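Local structure of protein FLUORESCENT IN BLUE LIGHT, chloroplastic (Arabidopsis thaliana, 4YVO) at residues Ile131-Tyr142 with Ala151-Leu162. The protein acts as a negative regulator of tetrapyrrole biosynthesis, including that of chlorophyll, in chloroplasts, binding glutamyl-tRNA reductase through its C-terminal TPR domain. Sequence-based numbering, arbitrary orientation.
Sequences ITEAYGAIADCY and AGKFYDTYIARL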
loop_
_atom_site.group_PDB
_atom_site.type_symbol
_atom_site.label_atom_id
_atom_site.label_comp_id
_atom_site.label_asym_id
_atom_site.label_seq_id
_atom_site.Cartn_x
_atom_site.Cartn_y
_atom_site.Cartn_z
ATOM N N ILE A 131 -3.087 1.714 8.436
ATOM C CA ILE A 131 -2.693 0.365 8.822
ATOM C C ILE A 131 -3.825 -0.638 8.781
ATOM O O ILE A 131 -3.572 -1.769 8.372
ATOM C CB ILE A 131 -1.866 0.245 10.108
ATOM C CG1 ILE A 131 -2.698 0.469 11.368
ATOM C CG2 ILE A 131 -0.689 1.162 10.054
ATOM C CD1 ILE A 131 -1.971 -0.043 12.603
ATOM N N THR A 132 -5.060 -0.245 9.085
ATOM C CA THR A 132 -6.173 -1.186 8.993
ATOM C C THR A 132 -6.302 -1.771 7.588
ATOM O O THR A 132 -6.380 -2.991 7.402
ATOM C CB THR A 132 -7.497 -0.523 9.399
ATOM O OG1 THR A 132 -7.327 0.101 10.673
ATOM C CG2 THR A 132 -8.625 -1.558 9.471
ATOM N N GLU A 133 -6.300 -0.896 6.595
ATOM C CA GLU A 133 -6.400 -1.329 5.211
ATOM C C GLU A 133 -5.226 -2.230 4.826
ATOM O O GLU A 133 -5.397 -3.214 4.097
ATOM C CB GLU A 133 -6.441 -0.116 4.286
ATOM C CG GLU A 133 -6.674 -0.487 2.853
ATOM C CD GLU A 133 -6.831 0.722 1.958
ATOM O OE1 GLU A 133 -6.973 1.850 2.484
ATOM O OE2 GLU A 133 -6.816 0.539 0.725
ATOM N N ALA A 134 -4.036 -1.903 5.316
ATOM C CA ALA A 134 -2.860 -2.712 5.010
ATOM C C ALA A 134 -2.979 -4.130 5.573
ATOM O O ALA A 134 -2.604 -5.096 4.905
ATOM C CB ALA A 134 -1.595 -2.033 5.499
ATOM N N TYR A 135 -3.496 -4.270 6.790
ATOM C CA TYR A 135 -3.677 -5.610 7.351
ATOM C C TYR A 135 -4.591 -6.453 6.470
ATOM O O TYR A 135 -4.308 -7.624 6.203
ATOM C CB TYR A 135 -4.285 -5.562 8.749
ATOM C CG TYR A 135 -3.378 -5.094 9.859
ATOM C CD1 TYR A 135 -2.055 -5.506 9.943
ATOM C CD2 TYR A 135 -3.858 -4.248 10.837
ATOM C CE1 TYR A 135 -1.241 -5.087 10.982
ATOM C CE2 TYR A 135 -3.062 -3.830 11.873
ATOM C CZ TYR A 135 -1.759 -4.243 11.948
ATOM O OH TYR A 135 -0.994 -3.804 13.000
ATOM N N GLY A 136 -5.704 -5.865 6.043
ATOM C CA GLY A 136 -6.657 -6.583 5.222
ATOM C C GLY A 136 -6.068 -6.956 3.872
ATOM O O GLY A 136 -6.305 -8.059 3.372
ATOM N N ALA A 137 -5.294 -6.046 3.281
ATOM C CA ALA A 137 -4.687 -6.301 1.978
ATOM C C ALA A 137 -3.644 -7.416 2.080
ATOM O O ALA A 137 -3.578 -8.302 1.224
ATOM C CB ALA A 137 -4.062 -5.035 1.430
ATOM N N ILE A 138 -2.851 -7.397 3.150
ATOM C CA ILE A 138 -1.834 -8.419 3.350
ATOM C C ILE A 138 -2.493 -9.776 3.562
ATOM O O ILE A 138 -2.034 -10.786 3.021
ATOM C CB ILE A 138 -0.893 -8.054 4.524
ATOM C CG1 ILE A 138 -0.022 -6.856 4.123
ATOM C CG2 ILE A 138 -0.019 -9.244 4.921
ATOM C CD1 ILE A 138 0.626 -6.144 5.296
ATOM N N ALA A 139 -3.575 -9.796 4.343
ATOM C CA ALA A 139 -4.335 -11.029 4.539
ATOM C C ALA A 139 -4.819 -11.581 3.198
ATOM O O ALA A 139 -4.696 -12.776 2.928
ATOM C CB ALA A 139 -5.520 -10.795 5.482
ATOM N N ASP A 140 -5.366 -10.700 2.361
ATOM C CA ASP A 140 -5.843 -11.088 1.036
ATOM C C ASP A 140 -4.722 -11.659 0.167
ATOM O O ASP A 140 -4.915 -12.646 -0.556
ATOM C CB ASP A 140 -6.492 -9.898 0.324
ATOM C CG ASP A 140 -7.802 -9.475 0.962
ATOM O OD1 ASP A 140 -8.373 -10.253 1.759
ATOM O OD2 ASP A 140 -8.278 -8.361 0.653
ATOM N N CYS A 141 -3.546 -11.036 0.240
ATOM C CA CYS A 141 -2.388 -11.526 -0.503
ATOM C C CYS A 141 -1.975 -12.923 -0.052
ATOM O O CYS A 141 -1.737 -13.803 -0.884
ATOM C CB CYS A 141 -1.203 -10.569 -0.373
ATOM S SG CYS A 141 -1.402 -9.007 -1.238
ATOM N N TYR A 142 -1.890 -13.132 1.261
ATOM C CA TYR A 142 -1.501 -14.436 1.780
ATOM C C TYR A 142 -2.537 -15.500 1.418
ATOM O O TYR A 142 -2.187 -16.643 1.151
ATOM C CB TYR A 142 -1.259 -14.387 3.292
ATOM C CG TYR A 142 0.108 -13.863 3.677
ATOM C CD1 TYR A 142 1.269 -14.461 3.199
ATOM C CD2 TYR A 142 0.242 -12.792 4.552
ATOM C CE1 TYR A 142 2.517 -13.983 3.555
ATOM C CE2 TYR A 142 1.489 -12.315 4.921
ATOM C CZ TYR A 142 2.623 -12.910 4.422
ATOM O OH TYR A 142 3.861 -12.426 4.793
ATOM N N ALA A 151 -2.341 -15.632 6.572
ATOM C CA ALA A 151 -3.572 -14.938 6.194
ATOM C C ALA A 151 -4.469 -14.770 7.411
ATOM O O ALA A 151 -5.025 -13.701 7.645
ATOM C CB ALA A 151 -4.305 -15.692 5.098
ATOM N N GLY A 152 -4.567 -15.826 8.211
ATOM C CA GLY A 152 -5.407 -15.811 9.391
ATOM C C GLY A 152 -4.949 -14.807 10.430
ATOM O O GLY A 152 -5.772 -14.124 11.034
ATOM N N LYS A 153 -3.637 -14.718 10.648
ATOM C CA LYS A 153 -3.100 -13.775 11.629
ATOM C C LYS A 153 -3.420 -12.336 11.231
ATOM O O LYS A 153 -3.900 -11.542 12.047
ATOM C CB LYS A 153 -1.585 -13.943 11.809
ATOM C CG LYS A 153 -1.138 -15.243 12.470
ATOM C CD LYS A 153 0.329 -15.139 12.895
ATOM C CE LYS A 153 0.955 -16.501 13.164
ATOM N NZ LYS A 153 1.383 -17.169 11.900
ATOM N N PHE A 154 -3.164 -11.996 9.974
ATOM C CA PHE A 154 -3.430 -10.637 9.517
ATOM C C PHE A 154 -4.929 -10.334 9.466
ATOM O O PHE A 154 -5.361 -9.229 9.798
ATOM C CB PHE A 154 -2.755 -10.373 8.164
ATOM C CG PHE A 154 -1.285 -10.079 8.281
ATOM C CD1 PHE A 154 -0.840 -8.776 8.462
ATOM C CD2 PHE A 154 -0.350 -11.102 8.244
ATOM C CE1 PHE A 154 0.513 -8.493 8.590
ATOM C CE2 PHE A 154 0.996 -10.826 8.370
ATOM C CZ PHE A 154 1.429 -9.518 8.546
ATOM N N TYR A 155 -5.716 -11.321 9.055
ATOM C CA TYR A 155 -7.159 -11.166 9.007
ATOM C C TYR A 155 -7.747 -10.913 10.400
ATOM O O TYR A 155 -8.613 -10.053 10.570
ATOM C CB TYR A 155 -7.795 -12.393 8.356
ATOM C CG TYR A 155 -9.290 -12.331 8.309
ATOM C CD1 TYR A 155 -9.938 -11.493 7.416
ATOM C CD2 TYR A 155 -10.062 -13.108 9.165
ATOM C CE1 TYR A 155 -11.319 -11.429 7.373
ATOM C CE2 TYR A 155 -11.440 -13.051 9.126
ATOM C CZ TYR A 155 -12.060 -12.210 8.227
ATOM O OH TYR A 155 -13.427 -12.148 8.184
ATOM N N ASP A 156 -7.265 -11.650 11.394
ATOM C CA ASP A 156 -7.753 -11.478 12.759
ATOM C C ASP A 156 -7.471 -10.064 13.267
ATOM O O ASP A 156 -8.325 -9.441 13.901
ATOM C CB ASP A 156 -7.137 -12.518 13.699
ATOM C CG ASP A 156 -7.709 -13.914 13.488
ATOM O OD1 ASP A 156 -8.783 -14.050 12.856
ATOM O OD2 ASP A 156 -7.084 -14.884 13.964
ATOM N N THR A 157 -6.280 -9.552 12.974
ATOM C CA THR A 157 -5.923 -8.200 13.392
ATOM C C THR A 157 -6.756 -7.152 12.649
ATOM O O THR A 157 -7.209 -6.165 13.236
ATOM C CB THR A 157 -4.429 -7.939 13.177
ATOM O OG1 THR A 157 -3.679 -8.939 13.875
ATOM C CG2 THR A 157 -4.038 -6.567 13.707
ATOM N N TYR A 158 -6.954 -7.383 11.358
ATOM C CA TYR A 158 -7.792 -6.533 10.525
ATOM C C TYR A 158 -9.193 -6.387 11.124
ATOM O O TYR A 158 -9.670 -5.266 11.351
ATOM C CB TYR A 158 -7.843 -7.139 9.125
ATOM C CG TYR A 158 -8.813 -6.529 8.149
ATOM C CD1 TYR A 158 -8.711 -5.198 7.767
ATOM C CD2 TYR A 158 -9.814 -7.303 7.573
ATOM C CE1 TYR A 158 -9.592 -4.649 6.839
ATOM C CE2 TYR A 158 -10.688 -6.768 6.649
ATOM C CZ TYR A 158 -10.574 -5.443 6.287
ATOM O OH TYR A 158 -11.451 -4.926 5.365
ATOM N N ILE A 159 -9.844 -7.514 11.397
ATOM C CA ILE A 159 -11.188 -7.485 11.971
ATOM C C ILE A 159 -11.195 -6.857 13.370
ATOM O O ILE A 159 -12.076 -6.049 13.690
ATOM C CB ILE A 159 -11.828 -8.899 12.019
ATOM C CG1 ILE A 159 -11.970 -9.475 10.604
ATOM C CG2 ILE A 159 -13.181 -8.864 12.739
ATOM C CD1 ILE A 159 -12.878 -8.678 9.675
ATOM N N ALA A 160 -10.212 -7.217 14.194
ATOM C CA ALA A 160 -10.118 -6.672 15.547
ATOM C C ALA A 160 -10.013 -5.154 15.490
ATOM O O ALA A 160 -10.606 -4.433 16.294
ATOM C CB ALA A 160 -8.911 -7.259 16.287
ATOM N N ARG A 161 -9.256 -4.667 14.516
ATOM C CA ARG A 161 -9.087 -3.235 14.361
ATOM C C ARG A 161 -10.370 -2.568 13.844
ATOM O O ARG A 161 -10.774 -1.525 14.358
ATOM C CB ARG A 161 -7.882 -2.946 13.471
ATOM C CG ARG A 161 -7.429 -1.532 13.520
ATOM C CD ARG A 161 -6.001 -1.398 13.015
ATOM N NE ARG A 161 -5.657 0.008 12.897
ATOM C CZ ARG A 161 -5.061 0.714 13.844
ATOM N NH1 ARG A 161 -4.700 0.136 14.997
ATOM N NH2 ARG A 161 -4.800 1.996 13.624
ATOM N N LEU A 162 -11.021 -3.179 12.852
ATOM C CA LEU A 162 -12.312 -2.676 12.353
ATOM C C LEU A 162 -13.366 -2.576 13.459
ATOM O O LEU A 162 -14.220 -1.682 13.449
ATOM C CB LEU A 162 -12.857 -3.570 11.238
ATOM C CG LEU A 162 -12.149 -3.522 9.883
ATOM C CD1 LEU A 162 -12.789 -4.533 8.946
ATOM C CD2 LEU A 162 -12.213 -2.115 9.281
HETATM O O HOH W 1 -5.378 2.543 10.837
#
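Phe154 enters a hole formed by Tyr135, Ile138, Ala139 and Tyr142, a knobs-into-holes fit in which Ile138 CG2 makes a CH-pi contact 3.5 Å from the Phe154 ring centroid, 6° off its normal. Tyr135 CD1 meets the edge of that ring. Tyr135's own ring receives Thr157 CG2 over one face, a CH-pi contact 3.7 Å from the centroid. A third such contact sets Gly136 CA 3.7 Å from the centroid of the Tyr158 ring; a CB on Gly136 would clash with this ring. Small side chains let the backbones approach further along, Ala139 CA lying 4.3 Å from Ala151 CA. At the other end, Arg161 NE donates to Thr132 OG1 at 2.8 Å, bent to 131° but near the guanidinium plane. With the side chain extended from CG to NE, Arg161 NH2 donates to the oxygen of water 1 at 2.9 Å. A leucine in place of Arg161 would probably leave Thr132 OG1 without this donor and the water without its NH2 partner. The helix axes, 7.9 Å apart at 152°, form the antiparallel hairpin of TPR 3; Ile131, Ile138 and Cys141 pack it onto helix 108-125, and Ala137 touches helix 88-104.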